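Local coordinates for nitroreductase family protein (Sphingopyxis sp., PDB 7DP1) that catalyses FMN- and NADPH-dependent nitroreduction, with dinitroaniline herbicides as its probable substrates, at residues A[135-140]-A[173-178]; A[159-164]-A[199-204]; A[163-166]-A[171-174]. The protein carries 1 engineered substitution. One frame throughout, in Å; residues are numbered along the deposited sequence.

Three buried contacts in one nitroreductase chain illustrate how a sheet can be packed on both faces and carry a cofactor at its edge. Contact 1 spans strand 195-204 on one face, linking side chains of strand 136-143 with those ending strand 171-175 and just beyond it. Contacts 2 and 3, with centres about 4 Å apart, set neighbouring turns of helix 148-167 against the other face, on strands 195-204 and 171-175. The centre of contact 1 lies about 8 Å from that of contact 2 and 11 Å from that of contact 3. Along the chain, contacts 1 and 2 interleave, while contact 3 closes locally. Contacts 1 and 3 share Cys173 and Pro174, and both reach FMN.

Contact 1. Residues A[135-140]-A[173-178]; sequences PVMLFL and CPQECW. With FMN (flavin mononucleotide), chain C.
Phe139 meets Trp178 in a T-shaped stack: the CE1 edge of the phenyl ring points into one face of the indole, with CE1 3.5 Å from Trp178 CG. The Phe139 ring and the five-membered ring of Trp178 have centroids 5.1 Å apart and stand at 90°. Met137 comes to the same indole obliquely, its SD 4.6 Å from the centroid of the five-membered ring of Trp178, a Met-aromatic contact. With CG anti to the backbone N (chi1 172°) and bends at both later torsions, its chain turns the methyl CE to within 3.1 Å of Gln175 OE1. Met137 and Gln175 reach across Ala202 of the intervening strand 195-204, and Trp178 joins them from the 3-10 segment that follows strand 171-175, on one face of the antiparallel sheet of the nitroreductase fold. Trp178 NE1 donates an almost straight bond of 2.9 Å (169°) to Gln175 OE1; the oxygen lies in the indole plane, whereas the donor stands well above the carbonyl plane. Were Trp178 replaced by an alanine, Gln175 OE1 would probably lose this donor and the Phe139 edge the face it rests against. Further out, Cys177 SG covers the opposite indole face, and Gln175 NE2 bonds to Asn128 O. The intervening turn grips the flavin, Glu176 N donating to FMN N5 at 2.7 Å and Cys177 N to FMN O4 at 3.1 Å.

Contact 2. Residues A[159-164]-A[199-204]; sequences QSVMLL and SGLAIG
Met162 and Leu201 mark the closest backbone approach between helical residues 159-164 and the strand residues 199-204, their CA atoms 8.7 Å apart, so that side chains alone bridge the two. Leu201 does most of the bridging from the strand. Its CG is anti to the backbone N (chi1 179°), which carries the branch point out from the sheet toward the helix, where the two methyls divide the work. CD1 sits against the middle of the Met162 chain, 3.6 Å from Met162 CG and close to SD as well. CD2 reaches the preceding residue of the helix, 3.9 Å from Val161 CG1. The fork thus straddles two successive helix residues through apolar contacts, and no hydrogen bond crosses between the segments.

Beyond SD the methionine chain bends (chi3 -81°), and the nearest atoms of its side chain and FMN are about 6 Å apart. Met162 also touches Ser172 and Pro174 of strand 171-175, while Val161 packs on Phe38 and Ala41 of helix 31-41. At the far end of the strand segment, Ser199 OG donates to Gly200 O at 2.8 Å, with the donor tilted from the carbonyl plane. The helix has a second allegiance: Ser160 OG is hydrogen-bonded to Gln159 NE2 of the second subunit. A buried helix lying on the central sheet and also facing the partner subunit, close to the flavin, is characteristic of the dimeric FMN-dependent nitroreductase fold.

Contact 3. Residues A[163-166]-A[171-174]; sequences LLLV and ASCP. With FMN (flavin mononucleotide), chain C.
Leu165 and Ser172 carry the apolar part of this contact, between the last turns of helix 148-167 and the start of strand 171-175. The leucine holds CG anti to its carbonyl carbon (chi1 -73°) and sends one branch across: CD1 lies 3.7 Å from Ser172 CB and 4.0 Å from Ser172 OG. That methyl also comes within 4.1 Å of Ala171 O. Ala171 is covered through its backbone, since its CB points away from the helix. Ile37 of helix 31-41 and Ile203 of strand 195-204 also pack on Leu165, enclosing it between helices and sheet. Leu163, whose CB points away from the strand, packs instead on Leu163 of the second subunit.

Polar bonding takes a different course. No hydrogen bond joins the helical and strand segments, and the strand spends its backbone groups on neighbours: Ala171 pairs with Gly204 and Cys173 with Ala202 in strand 195-204, while Ser172 pairs with Val21. The hydroxyl of Ser172 is folded between its own backbone N and carbonyl carbon (chi1 74°), on the side where Leu201 packs. On the helix, Leu164 O accepts a hydrogen bond from His168 ND1.

Contact with the cofactor belongs to the far end of the strand. Pro174 lies over one face of the isoalloxazine, its CG 3.4 Å from FMN C9, and its carbonyl oxygen approaches the same face, Pro174 O being 3.0 Å from FMN C10. Strand 136-143, helix 148-167 and strand 171-175 form a beta-alpha-beta crossover between parallel strands, with strand 195-204 inserted antiparallel between them; its second strand delivers Pro174 to the flavin site of the nitroreductase fold.

Contact 1. Residues A[135-140]-A[173-178]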
loop_
_atom_site.group_PDB
_atom_site.type_symbol
_atom_site.label_atom_id
_atom_site.label_comp_id
_atom_site.label_asym_id
_atom_site.label_seq_id
_atom_site.Cartn_x
_atom_site.Cartn_y
_atom_site.Cartn_z
ATOM N N PRO A 135 -7.916 -5.691 -21.317
ATOM C CA PRO A 135 -7.165 -5.212 -22.488
ATOM C C PRO A 135 -5.798 -4.626 -22.143
ATOM O O PRO A 135 -4.939 -4.537 -23.017
ATOM C CB PRO A 135 -8.081 -4.134 -23.070
ATOM C CG PRO A 135 -8.814 -3.615 -21.885
ATOM C CD PRO A 135 -9.049 -4.809 -20.994
ATOM N N VAL A 136 -5.612 -4.243 -20.888
ATOM C CA VAL A 136 -4.397 -3.571 -20.431
ATOM C C VAL A 136 -3.839 -4.281 -19.209
ATOM O O VAL A 136 -4.601 -4.719 -18.350
ATOM C CB VAL A 136 -4.679 -2.075 -20.083
ATOM C CG1 VAL A 136 -3.528 -1.461 -19.296
ATOM C CG2 VAL A 136 -4.985 -1.259 -21.362
ATOM N N MET A 137 -2.522 -4.434 -19.139
ATOM C CA MET A 137 -1.908 -5.022 -17.949
ATOM C C MET A 137 -0.737 -4.163 -17.476
ATOM O O MET A 137 0.177 -3.867 -18.251
ATOM C CB MET A 137 -1.430 -6.457 -18.220
ATOM C CG MET A 137 -0.614 -7.066 -17.077
ATOM S SD MET A 137 -1.617 -7.381 -15.588
ATOM C CE MET A 137 -2.858 -8.465 -16.320
ATOM N N LEU A 138 -0.787 -3.752 -16.211
ATOM C CA LEU A 138 0.295 -2.992 -15.577
ATOM C C LEU A 138 1.129 -3.909 -14.727
ATOM O O LEU A 138 0.612 -4.576 -13.820
ATOM C CB LEU A 138 -0.266 -1.859 -14.713
ATOM C CG LEU A 138 0.705 -1.028 -13.874
ATOM C CD1 LEU A 138 0.231 0.402 -13.811
ATOM C CD2 LEU A 138 0.818 -1.579 -12.457
ATOM N N PHE A 139 2.429 -3.880 -14.956
ATOM C CA PHE A 139 3.348 -4.641 -14.132
ATOM C C PHE A 139 4.110 -3.680 -13.247
ATOM O O PHE A 139 4.849 -2.802 -13.730
ATOM C CB PHE A 139 4.301 -5.464 -14.985
ATOM C CG PHE A 139 3.645 -6.628 -15.661
ATOM C CD1 PHE A 139 3.296 -7.749 -14.934
ATOM C CD2 PHE A 139 3.380 -6.602 -17.027
ATOM C CE1 PHE A 139 2.679 -8.838 -15.551
ATOM C CE2 PHE A 139 2.769 -7.671 -17.652
ATOM C CZ PHE A 139 2.423 -8.810 -16.915
ATOM N N LEU A 140 3.905 -3.851 -11.948
ATOM C CA LEU A 140 4.494 -2.975 -10.941
ATOM C C LEU A 140 5.773 -3.586 -10.447
ATOM O O LEU A 140 5.780 -4.724 -9.980
ATOM C CB LEU A 140 3.496 -2.737 -9.783
ATOM C CG LEU A 140 3.970 -2.067 -8.486
ATOM C CD1 LEU A 140 4.711 -0.779 -8.761
ATOM C CD2 LEU A 140 2.755 -1.809 -7.544
ATOM N N CYS A 173 -7.900 -5.658 -11.421
ATOM C CA CYS A 173 -7.607 -6.802 -10.587
ATOM C C CYS A 173 -6.124 -6.797 -10.292
ATOM O O CYS A 173 -5.327 -7.007 -11.199
ATOM C CB CYS A 173 -7.998 -8.113 -11.289
ATOM S SG CYS A 173 -7.963 -9.540 -10.144
ATOM N N PRO A 174 -5.737 -6.540 -9.033
ATOM C CA PRO A 174 -4.328 -6.734 -8.682
ATOM C C PRO A 174 -4.004 -8.222 -8.785
ATOM O O PRO A 174 -4.852 -9.046 -8.454
ATOM C CB PRO A 174 -4.244 -6.220 -7.245
ATOM C CG PRO A 174 -5.651 -6.319 -6.728
ATOM C CD PRO A 174 -6.555 -6.116 -7.877
ATOM N N GLN A 175 -2.831 -8.568 -9.303
ATOM C CA GLN A 175 -2.495 -9.978 -9.547
ATOM C C GLN A 175 -1.067 -10.328 -9.174
ATOM O O GLN A 175 -0.141 -9.960 -9.886
ATOM C CB GLN A 175 -2.679 -10.336 -11.013
ATOM C CG GLN A 175 -4.087 -10.333 -11.536
ATOM C CD GLN A 175 -4.124 -10.912 -12.935
ATOM O OE1 GLN A 175 -3.762 -10.242 -13.901
ATOM N NE2 GLN A 175 -4.532 -12.177 -13.050
ATOM N N GLU A 176 -0.890 -11.088 -8.101
ATOM C CA GLU A 176 0.444 -11.554 -7.736
ATOM C C GLU A 176 0.833 -12.801 -8.511
ATOM O O GLU A 176 1.976 -13.261 -8.435
ATOM C CB GLU A 176 0.514 -11.842 -6.246
ATOM C CG GLU A 176 1.188 -10.764 -5.467
ATOM C CD GLU A 176 0.708 -10.723 -4.027
ATOM O OE1 GLU A 176 -0.044 -11.636 -3.612
ATOM O OE2 GLU A 176 1.088 -9.769 -3.322
ATOM N N CYS A 177 -0.122 -13.368 -9.238
ATOM C CA CYS A 177 0.133 -14.616 -9.957
ATOM C C CYS A 177 1.305 -14.492 -10.944
ATOM O O CYS A 177 2.017 -15.463 -11.202
ATOM C CB CYS A 177 -1.132 -15.059 -10.699
ATOM S SG CYS A 177 -1.733 -13.837 -11.892
ATOM N N TRP A 178 1.515 -13.286 -11.467
ATOM C CA TRP A 178 2.599 -13.028 -12.419
ATOM C C TRP A 178 3.980 -13.186 -11.780
ATOM O O TRP A 178 4.963 -13.511 -12.459
ATOM C CB TRP A 178 2.441 -11.619 -13.023
ATOM C CG TRP A 178 1.147 -11.498 -13.811
ATOM C CD1 TRP A 178 -0.010 -10.895 -13.400
ATOM C CD2 TRP A 178 0.870 -12.055 -15.107
ATOM N NE1 TRP A 178 -0.979 -11.031 -14.363
ATOM C CE2 TRP A 178 -0.462 -11.734 -15.423
ATOM C CE3 TRP A 178 1.633 -12.776 -16.037
ATOM C CZ2 TRP A 178 -1.055 -12.104 -16.633
ATOM C CZ3 TRP A 178 1.040 -13.155 -17.241
ATOM C CH2 TRP A 178 -0.287 -12.817 -17.528
HETATM N N1 FMN C . -6.740 -12.018 -7.100
HETATM C C2 FMN C . -6.624 -13.053 -8.004
HETATM O O2 FMN C . -7.620 -13.647 -8.398
HETATM N N3 FMN C . -5.391 -13.440 -8.478
HETATM C C4 FMN C . -4.249 -12.798 -8.060
HETATM O O4 FMN C . -3.147 -13.155 -8.515
HETATM C C4A FMN C . -4.368 -11.761 -7.136
HETATM N N5 FMN C . -3.247 -11.099 -6.685
HETATM C C5A FMN C . -3.349 -10.055 -5.787
HETATM C C6 FMN C . -2.188 -9.407 -5.372
HETATM C C7 FMN C . -2.266 -8.363 -4.470
HETATM C C7M FMN C . -1.034 -7.642 -4.016
HETATM C C8 FMN C . -3.500 -7.962 -3.982
HETATM C C8M FMN C . -3.522 -6.807 -3.022
HETATM C C9 FMN C . -4.669 -8.608 -4.391
HETATM C C9A FMN C . -4.597 -9.666 -5.299
HETATM N N10 FMN C . -5.726 -10.341 -5.738
HETATM C C10 FMN C . -5.612 -11.380 -6.649
HETATM C "C1'" FMN C . -7.094 -9.950 -5.274
HETATM C "C2'" FMN C . -7.458 -10.412 -3.866
HETATM O "O2'" FMN C . -7.845 -11.762 -3.901
HETATM C "C3'" FMN C . -8.630 -9.563 -3.384
HETATM O "O3'" FMN C . -8.121 -8.266 -3.151
HETATM C "C4'" FMN C . -9.266 -10.054 -2.087
HETATM O "O4'" FMN C . -9.896 -11.316 -2.212
HETATM C "C5'" FMN C . -10.330 -9.057 -1.695
HETATM O "O5'" FMN C . -11.281 -9.019 -2.731
HETATM P P FMN C . -11.649 -7.573 -3.329
HETATM O O1P FMN C . -12.476 -7.763 -4.569
HETATM O O2P FMN C . -12.412 -6.784 -2.279
HETATM O O3P FMN C . -10.358 -6.841 -3.650
#

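Contact 2. Residues A[159-164]-A[199-204]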
loop_
_atom_site.group_PDB
_atom_site.type_symbol
_atom_site.label_atom_id
_atom_site.label_comp_id
_atom_site.label_asym_id
_atom_site.label_seq_id
_atom_site.Cartn_x
_atom_site.Cartn_y
_atom_site.Cartn_z
ATOM N N GLN A 159 -2.862 1.169 -4.534
ATOM C CA GLN A 159 -4.226 1.470 -4.102
ATOM C C GLN A 159 -4.688 2.838 -4.622
ATOM O O GLN A 159 -5.860 3.038 -4.916
ATOM C CB GLN A 159 -4.338 1.427 -2.567
ATOM C CG GLN A 159 -5.691 1.875 -2.004
ATOM C CD GLN A 159 -6.807 0.865 -2.254
ATOM O OE1 GLN A 159 -6.754 0.048 -3.200
ATOM N NE2 GLN A 159 -7.830 0.914 -1.412
ATOM N N SER A 160 -3.778 3.797 -4.717
ATOM C CA SER A 160 -4.162 5.067 -5.349
ATOM C C SER A 160 -4.667 4.828 -6.770
ATOM O O SER A 160 -5.738 5.339 -7.169
ATOM C CB SER A 160 -2.988 6.041 -5.355
ATOM O OG SER A 160 -2.603 6.331 -4.019
ATOM N N VAL A 161 -3.924 4.031 -7.537
ATOM C CA VAL A 161 -4.339 3.765 -8.921
ATOM C C VAL A 161 -5.701 3.071 -8.989
ATOM O O VAL A 161 -6.592 3.474 -9.736
ATOM C CB VAL A 161 -3.262 2.928 -9.632
ATOM C CG1 VAL A 161 -3.721 2.504 -11.033
ATOM C CG2 VAL A 161 -1.961 3.741 -9.679
ATOM N N MET A 162 -5.872 2.040 -8.175
ATOM C CA MET A 162 -7.095 1.257 -8.207
ATOM C C MET A 162 -8.324 2.112 -7.859
ATOM O O MET A 162 -9.389 1.969 -8.450
ATOM C CB MET A 162 -6.959 0.080 -7.244
ATOM C CG MET A 162 -5.948 -0.959 -7.739
ATOM S SD MET A 162 -5.991 -2.409 -6.685
ATOM C CE MET A 162 -4.964 -1.847 -5.341
ATOM N N LEU A 163 -8.174 3.001 -6.881
ATOM C CA LEU A 163 -9.274 3.900 -6.542
ATOM C C LEU A 163 -9.567 4.910 -7.641
ATOM O O LEU A 163 -10.728 5.179 -7.924
ATOM C CB LEU A 163 -8.970 4.632 -5.242
ATOM C CG LEU A 163 -8.972 3.692 -4.034
ATOM C CD1 LEU A 163 -8.587 4.440 -2.781
ATOM C CD2 LEU A 163 -10.362 3.093 -3.910
ATOM N N LEU A 164 -8.519 5.453 -8.270
ATOM C CA LEU A 164 -8.712 6.413 -9.363
ATOM C C LEU A 164 -9.422 5.785 -10.562
ATOM O O LEU A 164 -10.201 6.446 -11.257
ATOM C CB LEU A 164 -7.367 6.978 -9.820
ATOM C CG LEU A 164 -6.763 7.971 -8.829
ATOM C CD1 LEU A 164 -5.248 8.196 -9.070
ATOM C CD2 LEU A 164 -7.521 9.273 -8.881
ATOM N N SER A 199 3.928 -7.255 -8.734
ATOM C CA SER A 199 2.572 -7.683 -9.028
ATOM C C SER A 199 2.114 -7.171 -10.373
ATOM O O SER A 199 2.648 -6.185 -10.888
ATOM C CB SER A 199 1.628 -7.193 -7.928
ATOM O OG SER A 199 0.282 -7.538 -8.210
ATOM N N GLY A 200 1.119 -7.830 -10.951
ATOM C CA GLY A 200 0.455 -7.248 -12.105
ATOM C C GLY A 200 -0.793 -6.534 -11.622
ATOM O O GLY A 200 -1.209 -6.726 -10.470
ATOM N N LEU A 201 -1.356 -5.676 -12.470
ATOM C CA LEU A 201 -2.680 -5.091 -12.230
ATOM C C LEU A 201 -3.453 -5.157 -13.549
ATOM O O LEU A 201 -3.140 -4.443 -14.505
ATOM C CB LEU A 201 -2.579 -3.649 -11.709
ATOM C CG LEU A 201 -3.883 -2.873 -11.416
ATOM C CD1 LEU A 201 -4.575 -3.346 -10.106
ATOM C CD2 LEU A 201 -3.673 -1.334 -11.411
ATOM N N ALA A 202 -4.402 -6.078 -13.647
ATOM C CA ALA A 202 -5.223 -6.148 -14.849
ATOM C C ALA A 202 -6.119 -4.921 -14.867
ATOM O O ALA A 202 -6.699 -4.581 -13.841
ATOM C CB ALA A 202 -6.030 -7.417 -14.871
ATOM N N ILE A 203 -6.246 -4.265 -16.020
ATOM C CA ILE A 203 -7.032 -3.032 -16.135
ATOM C C ILE A 203 -8.016 -3.051 -17.294
ATOM O O ILE A 203 -7.647 -3.418 -18.413
ATOM C CB ILE A 203 -6.113 -1.798 -16.311
ATOM C CG1 ILE A 203 -5.313 -1.535 -15.040
ATOM C CG2 ILE A 203 -6.926 -0.548 -16.597
ATOM C CD1 ILE A 203 -4.357 -0.369 -15.166
ATOM N N GLY A 204 -9.256 -2.619 -17.041
ATOM C CA GLY A 204 -10.258 -2.552 -18.092
ATOM C C GLY A 204 -11.630 -2.140 -17.603
ATOM O O GLY A 204 -11.786 -1.675 -16.460
#

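Contact 3. Residues A[163-166]-A[171-174]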
loop_
_atom_site.group_PDB
_atom_site.type_symbol
_atom_site.label_atom_id
_atom_site.label_comp_id
_atom_site.label_asym_id
_atom_site.label_seq_id
_atom_site.Cartn_x
_atom_site.Cartn_y
_atom_site.Cartn_z
ATOM N N LEU A 163 -8.174 3.001 -6.881
ATOM C CA LEU A 163 -9.274 3.900 -6.542
ATOM C C LEU A 163 -9.567 4.910 -7.641
ATOM O O LEU A 163 -10.728 5.179 -7.924
ATOM C CB LEU A 163 -8.970 4.632 -5.242
ATOM C CG LEU A 163 -8.972 3.692 -4.034
ATOM C CD1 LEU A 163 -8.587 4.440 -2.781
ATOM C CD2 LEU A 163 -10.362 3.093 -3.910
ATOM N N LEU A 164 -8.519 5.453 -8.270
ATOM C CA LEU A 164 -8.712 6.413 -9.363
ATOM C C LEU A 164 -9.422 5.785 -10.562
ATOM O O LEU A 164 -10.201 6.446 -11.257
ATOM C CB LEU A 164 -7.367 6.978 -9.820
ATOM C CG LEU A 164 -6.763 7.971 -8.829
ATOM C CD1 LEU A 164 -5.248 8.196 -9.070
ATOM C CD2 LEU A 164 -7.521 9.273 -8.881
ATOM N N LEU A 165 -9.133 4.511 -10.810
ATOM C CA LEU A 165 -9.773 3.794 -11.902
ATOM C C LEU A 165 -11.269 3.730 -11.678
ATOM O O LEU A 165 -12.060 4.094 -12.546
ATOM C CB LEU A 165 -9.196 2.380 -12.018
ATOM C CG LEU A 165 -7.780 2.282 -12.594
ATOM C CD1 LEU A 165 -7.273 0.848 -12.498
ATOM C CD2 LEU A 165 -7.767 2.768 -14.053
ATOM N N VAL A 166 -11.641 3.270 -10.487
ATOM C CA VAL A 166 -13.035 3.147 -10.075
ATOM C C VAL A 166 -13.759 4.470 -10.222
ATOM O O VAL A 166 -14.884 4.532 -10.762
ATOM C CB VAL A 166 -13.129 2.662 -8.617
ATOM C CG1 VAL A 166 -14.499 2.947 -8.030
ATOM C CG2 VAL A 166 -12.796 1.173 -8.539
ATOM N N ALA A 171 -12.044 -0.531 -14.079
ATOM C CA ALA A 171 -11.926 -1.500 -13.008
ATOM C C ALA A 171 -10.568 -2.142 -13.083
ATOM O O ALA A 171 -9.849 -1.964 -14.075
ATOM C CB ALA A 171 -13.021 -2.547 -13.092
ATOM N N SER A 172 -10.224 -2.903 -12.050
ATOM C CA SER A 172 -8.965 -3.616 -12.069
ATOM C C SER A 172 -8.945 -4.870 -11.215
ATOM O O SER A 172 -9.846 -5.127 -10.415
ATOM C CB SER A 172 -7.839 -2.678 -11.649
ATOM O OG SER A 172 -7.885 -2.432 -10.257
ATOM N N CYS A 173 -7.900 -5.658 -11.421
ATOM C CA CYS A 173 -7.607 -6.802 -10.587
ATOM C C CYS A 173 -6.124 -6.797 -10.292
ATOM O O CYS A 173 -5.327 -7.007 -11.199
ATOM C CB CYS A 173 -7.998 -8.113 -11.289
ATOM S SG CYS A 173 -7.963 -9.540 -10.144
ATOM N N PRO A 174 -5.737 -6.540 -9.033
ATOM C CA PRO A 174 -4.328 -6.734 -8.682
ATOM C C PRO A 174 -4.004 -8.222 -8.785
ATOM O O PRO A 174 -4.852 -9.046 -8.454
ATOM C CB PRO A 174 -4.244 -6.220 -7.245
ATOM C CG PRO A 174 -5.651 -6.319 -6.728
ATOM C CD PRO A 174 -6.555 -6.116 -7.877
HETATM N N1 FMN C . -6.740 -12.018 -7.100
HETATM C C2 FMN C . -6.624 -13.053 -8.004
HETATM O O2 FMN C . -7.620 -13.647 -8.398
HETATM N N3 FMN C . -5.391 -13.440 -8.478
HETATM C C4 FMN C . -4.249 -12.798 -8.060
HETATM O O4 FMN C . -3.147 -13.155 -8.515
HETATM C C4A FMN C . -4.368 -11.761 -7.136
HETATM N N5 FMN C . -3.247 -11.099 -6.685
HETATM C C5A FMN C . -3.349 -10.055 -5.787
HETATM C C6 FMN C . -2.188 -9.407 -5.372
HETATM C C7 FMN C . -2.266 -8.363 -4.470
HETATM C C7M FMN C . -1.034 -7.642 -4.016
HETATM C C8 FMN C . -3.500 -7.962 -3.982
HETATM C C8M FMN C . -3.522 -6.807 -3.022
HETATM C C9 FMN C . -4.669 -8.608 -4.391
HETATM C C9A FMN C . -4.597 -9.666 -5.299
HETATM N N10 FMN C . -5.726 -10.341 -5.738
HETATM C C10 FMN C . -5.612 -11.380 -6.649
HETATM C "C1'" FMN C . -7.094 -9.950 -5.274
HETATM C "C2'" FMN C . -7.458 -10.412 -3.866
HETATM O "O2'" FMN C . -7.845 -11.762 -3.901
HETATM C "C3'" FMN C . -8.630 -9.563 -3.384
HETATM O "O3'" FMN C . -8.121 -8.266 -3.151
HETATM C "C4'" FMN C . -9.266 -10.054 -2.087
HETATM O "O4'" FMN C . -9.896 -11.316 -2.212
HETATM C "C5'" FMN C . -10.330 -9.057 -1.695
HETATM O "O5'" FMN C . -11.281 -9.019 -2.731
HETATM P P FMN C . -11.649 -7.573 -3.329
HETATM O O1P FMN C . -12.476 -7.763 -4.569
HETATM O O2P FMN C . -12.412 -6.784 -2.279
HETATM O O3P FMN C . -10.358 -6.841 -3.650
#